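Local coordinates for mandelate racemase/muconate lactonizing protein (PDB 3VC5) that probably catalyses the magnesium-dependent dehydration of D-glucarate to 5-dehydro-4-deoxy-D-glucarate, as a member of the enolase superfamily, at residues His323-Cys328 with Thr357-His362; Ala137-Gln142 with Gly317-Ala322. All coordinates share one frame; numbering follows the deposited sequence.

Contact 1 of 2, residues His323-Cys328 with Thr357-His362; sequences HIATLC and TPAITH
Ala325 and Thr357 make the tight part of this contact. The methyl CB of Ala325 points from helix 318-330 to the loop that follows helix 344-355. It meets the methyl CG2 of Thr357 at 3.4 Å, closer than usual for two carbons. The approach is methyl to methyl. The rotation of Thr357 explains it: CG2 lies anti to the backbone N, while OG1 sits beside that N (chi1 -58°). The branch is thus split by chemistry. The methyl goes to Ala325, and the hydroxyl is hydrogen-bonded to Leu353 O in the last turn of helix 344-355.

Ala359 makes the looser part. Its CB lies 4.1 Å from the carbonyl oxygen Ala325 O, and 4.5 Å from Ala325 CB. Ala359 is only partly exposed, but the neighbouring Pro358 is exposed and packs on His96 of the second subunit. Between Thr357 and Ile360 the chain makes a type I beta turn. Ile360 N closes it on Thr357 O at 3.1 Å. The turn brings both Thr357 and Ala359 to face the helix. The helix and loop backbones come near as well, with 6.2 Å between Ala325 CA and Ala359 CA. Arg159 bonds to the turn twice, NH1 to Thr357 O and NH2 to Pro358 O. On the buried side, Leu335 of strand 334-337 touches both Ala325 and Ile360.

The contact is plain packing between a barrel helix and a loop, away from the magnesium-binding residues and the predicted catalytic residues. Small side chains allow the close approach. The two segments meet through methyl groups, with one carbonyl oxygen, Ala325 O, beside the Ala359 methyl. Fit therefore depends on shape, and the loop's hydrogen bonds go to its own turn or to residues such as Leu353 and Arg159, not to 323-328.

Contact 2 of 2, residues Ala137-Gln142 with Gly317-Ala322; sequences ACLDIQ and GLVRSA
Leu139 and Leu318 carry the apolar part of this contact. Leu139 is on helix 123-146, and Leu318 opens helix 318-330. A single methyl of Leu139, CD1, does the touching. It rests 3.8 Å from Leu318 CB and 3.9 Å from Leu318 CD1, so it lies against the flank of that side chain. The two leucines cross obliquely. Leu139 CD1 is anti to CA (chi2 177°), which carries this methyl to the far end of the side chain. Val319 adds a wider touch on the same methyl, with its CG2 4.4 Å from Leu139 CD1. The backbones stay well apart, 8.6 Å between Leu139 CA and Leu318 CA.

Hydrogen bonds shape the start of helix 318-330. Gly317 is its N-cap residue. Its carbonyl oxygen is gripped twice. Ser321 OG donates to Gly317 O at 2.7 Å, tilted 32° from the carbonyl plane. Ser321 N donates to the same oxygen at 3.1 Å from the opposite face. Glu135, one turn before Leu139, accepts from Leu318 N through OE1 and from Val319 N through OE2.

One salt bridge runs alongside: Arg320 NH2 to Asp128 OD2, also on helix 123-146. Arg320 NE is bonded to Trp315 O.

In sequence, helix 318-330 falls between strands 307-310 and 334-337, parallel neighbours in the barrel sheet, as in a beta-alpha-beta crossover. The contact therefore joins a barrel helix to a helix of the N-terminal domain, part of the interdomain packing in this mandelate racemase/muconate lactonizing enzyme family member.

In the fold
Both contacts are buried and away from the metal site and the predicted catalytic residues, and both use helix 318-330. Contact 2 takes its N-terminal end and contact 1 the turns that follow, with centres about 15 Å apart. Their partners differ. Contact 2 reaches the N-terminal domain, while contact 1 stays within the barrel domain and meets a loop. Across each pair of segments the touch is apolar and small. Contact 2 uses long leucine branches over a wide helix spacing; contact 1 uses short methyls at close backbone range. Glu135 and Asp128 of helix 123-146 add polar bonds beside contact 2. Contact 1 lies nearer the dimer interface, where His323 bonds to Thr326 of the second subunit, and Thr326 to its His323.

Contact 1 of 2, residues His323-Cys328 with Thr357-His362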
# COMPACT_ATOMS: atom_id res chain seq x y z
N HIS A 323 -3.34 -0.20 1.38
CA HIS A 323 -2.24 0.70 0.94
C HIS A 323 -2.33 2.03 1.66
O HIS A 323 -1.31 2.59 2.11
CB HIS A 323 -2.27 0.92 -0.56
CG HIS A 323 -1.76 -0.24 -1.36
ND1 HIS A 323 -0.92 -0.08 -2.43
CD2 HIS A 323 -1.97 -1.57 -1.23
CE1 HIS A 323 -0.64 -1.26 -2.95
NE2 HIS A 323 -1.25 -2.19 -2.23
N ILE A 324 -3.54 2.59 1.72
CA ILE A 324 -3.75 3.85 2.46
C ILE A 324 -3.42 3.73 3.94
O ILE A 324 -2.89 4.67 4.55
CB ILE A 324 -5.13 4.46 2.17
CG1 ILE A 324 -5.28 4.73 0.67
CG2 ILE A 324 -5.39 5.71 3.04
CD1 ILE A 324 -4.26 5.70 0.09
N ALA A 325 -3.75 2.59 4.55
CA ALA A 325 -3.39 2.39 5.94
C ALA A 325 -1.87 2.49 6.11
O ALA A 325 -1.38 3.11 7.07
CB ALA A 325 -3.91 1.01 6.47
N THR A 326 -1.10 1.88 5.22
CA THR A 326 0.37 1.96 5.30
C THR A 326 0.83 3.42 5.19
O THR A 326 1.74 3.88 5.93
CB THR A 326 1.03 1.13 4.14
OG1 THR A 326 0.76 -0.25 4.39
CG2 THR A 326 2.58 1.36 4.06
N LEU A 327 0.16 4.16 4.30
CA LEU A 327 0.55 5.55 4.05
C LEU A 327 0.29 6.34 5.33
O LEU A 327 1.17 7.04 5.84
CB LEU A 327 -0.26 6.12 2.88
CG LEU A 327 -0.02 7.57 2.47
CD1 LEU A 327 -0.53 7.74 1.04
CD2 LEU A 327 -0.70 8.57 3.46
N CYS A 328 -0.89 6.16 5.91
CA CYS A 328 -1.22 6.89 7.14
C CYS A 328 -0.24 6.57 8.26
O CYS A 328 0.28 7.48 8.91
CB CYS A 328 -2.67 6.61 7.58
SG CYS A 328 -3.88 7.44 6.51
N THR A 357 -4.94 -5.82 8.79
CA THR A 357 -4.23 -4.57 8.54
C THR A 357 -3.67 -4.11 9.87
O THR A 357 -4.41 -3.65 10.75
CB THR A 357 -5.17 -3.49 7.88
OG1 THR A 357 -5.69 -4.02 6.66
CG2 THR A 357 -4.40 -2.16 7.60
N PRO A 358 -2.34 -4.23 10.04
CA PRO A 358 -1.78 -3.91 11.34
C PRO A 358 -2.18 -2.51 11.87
O PRO A 358 -2.42 -2.37 13.05
CB PRO A 358 -0.27 -3.99 11.11
CG PRO A 358 -0.12 -4.99 9.98
CD PRO A 358 -1.37 -4.86 9.13
N ALA A 359 -2.25 -1.50 11.01
CA ALA A 359 -2.50 -0.14 11.48
C ALA A 359 -3.96 0.19 11.87
O ALA A 359 -4.21 1.25 12.45
CB ALA A 359 -1.96 0.89 10.47
N ILE A 360 -4.91 -0.69 11.55
CA ILE A 360 -6.28 -0.40 11.95
C ILE A 360 -6.38 -0.89 13.39
O ILE A 360 -6.64 -2.07 13.64
CB ILE A 360 -7.35 -1.03 11.03
CG1 ILE A 360 -7.20 -0.46 9.60
CG2 ILE A 360 -8.75 -0.74 11.63
CD1 ILE A 360 -8.12 -1.10 8.55
N THR A 361 -6.13 0.03 14.31
CA THR A 361 -5.94 -0.29 15.73
C THR A 361 -7.03 0.29 16.64
O THR A 361 -7.10 -0.05 17.82
CB THR A 361 -4.54 0.19 16.21
OG1 THR A 361 -4.33 1.54 15.76
CG2 THR A 361 -3.45 -0.71 15.66
N HIS A 362 -7.87 1.16 16.09
CA HIS A 362 -9.00 1.70 16.83
C HIS A 362 -10.22 0.84 16.52
O HIS A 362 -10.28 0.21 15.46
CB HIS A 362 -9.25 3.16 16.42
CG HIS A 362 -8.16 4.09 16.83
ND1 HIS A 362 -8.15 4.76 18.04
CD2 HIS A 362 -7.01 4.45 16.21
CE1 HIS A 362 -7.07 5.51 18.13
NE2 HIS A 362 -6.35 5.34 17.03

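Contact 2 of 2, residues Ala137-Gln142 with Gly317-Ala322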
# COMPACT_ATOMS: atom_id res chain seq x y z
N ALA A 137 -15.84 -8.66 -4.33
CA ALA A 137 -16.37 -9.94 -4.90
C ALA A 137 -15.24 -10.77 -5.54
O ALA A 137 -15.19 -12.00 -5.40
CB ALA A 137 -17.44 -9.65 -5.94
N CYS A 138 -14.30 -10.10 -6.19
CA CYS A 138 -13.16 -10.79 -6.81
C CYS A 138 -12.26 -11.39 -5.71
O CYS A 138 -11.72 -12.49 -5.86
CB CYS A 138 -12.35 -9.84 -7.73
SG CYS A 138 -13.24 -9.53 -9.26
N LEU A 139 -12.06 -10.66 -4.60
CA LEU A 139 -11.26 -11.23 -3.51
C LEU A 139 -11.98 -12.41 -2.87
O LEU A 139 -11.34 -13.40 -2.47
CB LEU A 139 -10.95 -10.16 -2.44
CG LEU A 139 -10.07 -9.00 -2.94
CD1 LEU A 139 -9.93 -8.00 -1.77
CD2 LEU A 139 -8.68 -9.54 -3.33
N ASP A 140 -13.31 -12.32 -2.76
CA ASP A 140 -14.11 -13.46 -2.23
C ASP A 140 -13.80 -14.70 -3.09
O ASP A 140 -13.48 -15.77 -2.56
CB ASP A 140 -15.61 -13.06 -2.25
CG ASP A 140 -16.53 -14.01 -1.51
OD1 ASP A 140 -16.08 -14.85 -0.69
OD2 ASP A 140 -17.76 -13.86 -1.75
N ILE A 141 -13.85 -14.53 -4.40
CA ILE A 141 -13.56 -15.63 -5.34
C ILE A 141 -12.11 -16.12 -5.24
O ILE A 141 -11.86 -17.34 -5.23
CB ILE A 141 -13.89 -15.21 -6.78
CG1 ILE A 141 -15.42 -15.07 -6.97
CG2 ILE A 141 -13.36 -16.26 -7.77
CD1 ILE A 141 -15.82 -14.20 -8.19
N GLN A 142 -11.14 -15.20 -5.20
CA GLN A 142 -9.75 -15.62 -5.01
C GLN A 142 -9.56 -16.44 -3.74
O GLN A 142 -8.84 -17.44 -3.73
CB GLN A 142 -8.81 -14.42 -4.98
CG GLN A 142 -8.71 -13.64 -6.27
CD GLN A 142 -7.71 -12.51 -6.14
OE1 GLN A 142 -6.75 -12.58 -5.32
NE2 GLN A 142 -7.92 -11.45 -6.91
N GLY A 317 -11.94 -0.29 -2.29
CA GLY A 317 -11.76 -1.72 -2.04
C GLY A 317 -10.77 -2.04 -0.94
O GLY A 317 -10.13 -1.14 -0.35
N LEU A 318 -10.61 -3.34 -0.66
CA LEU A 318 -9.77 -3.73 0.46
C LEU A 318 -8.27 -3.48 0.25
O LEU A 318 -7.57 -3.00 1.15
CB LEU A 318 -10.02 -5.19 0.84
CG LEU A 318 -11.50 -5.58 0.95
CD1 LEU A 318 -11.58 -6.97 1.56
CD2 LEU A 318 -12.31 -4.58 1.81
N VAL A 319 -7.75 -3.87 -0.91
CA VAL A 319 -6.33 -3.67 -1.16
C VAL A 319 -5.95 -2.19 -1.16
O VAL A 319 -4.97 -1.81 -0.46
CB VAL A 319 -5.89 -4.36 -2.48
CG1 VAL A 319 -4.42 -4.08 -2.75
CG2 VAL A 319 -6.13 -5.84 -2.35
N ARG A 320 -6.71 -1.34 -1.86
CA ARG A 320 -6.39 0.10 -1.86
C ARG A 320 -6.47 0.66 -0.43
O ARG A 320 -5.63 1.47 -0.02
CB ARG A 320 -7.29 0.89 -2.81
CG ARG A 320 -6.93 0.75 -4.29
CD ARG A 320 -7.82 1.53 -5.24
NE ARG A 320 -8.01 2.97 -4.96
CZ ARG A 320 -7.40 3.95 -5.61
NH1 ARG A 320 -6.51 3.66 -6.56
NH2 ARG A 320 -7.65 5.24 -5.31
N SER A 321 -7.45 0.19 0.33
CA SER A 321 -7.59 0.65 1.72
C SER A 321 -6.35 0.24 2.52
O SER A 321 -5.86 1.03 3.35
CB SER A 321 -8.86 0.10 2.37
OG SER A 321 -10.01 0.64 1.74
N ALA A 322 -5.90 -1.01 2.34
CA ALA A 322 -4.67 -1.45 3.01
C ALA A 322 -3.46 -0.57 2.66
O ALA A 322 -2.65 -0.25 3.53
CB ALA A 322 -4.37 -2.96 2.71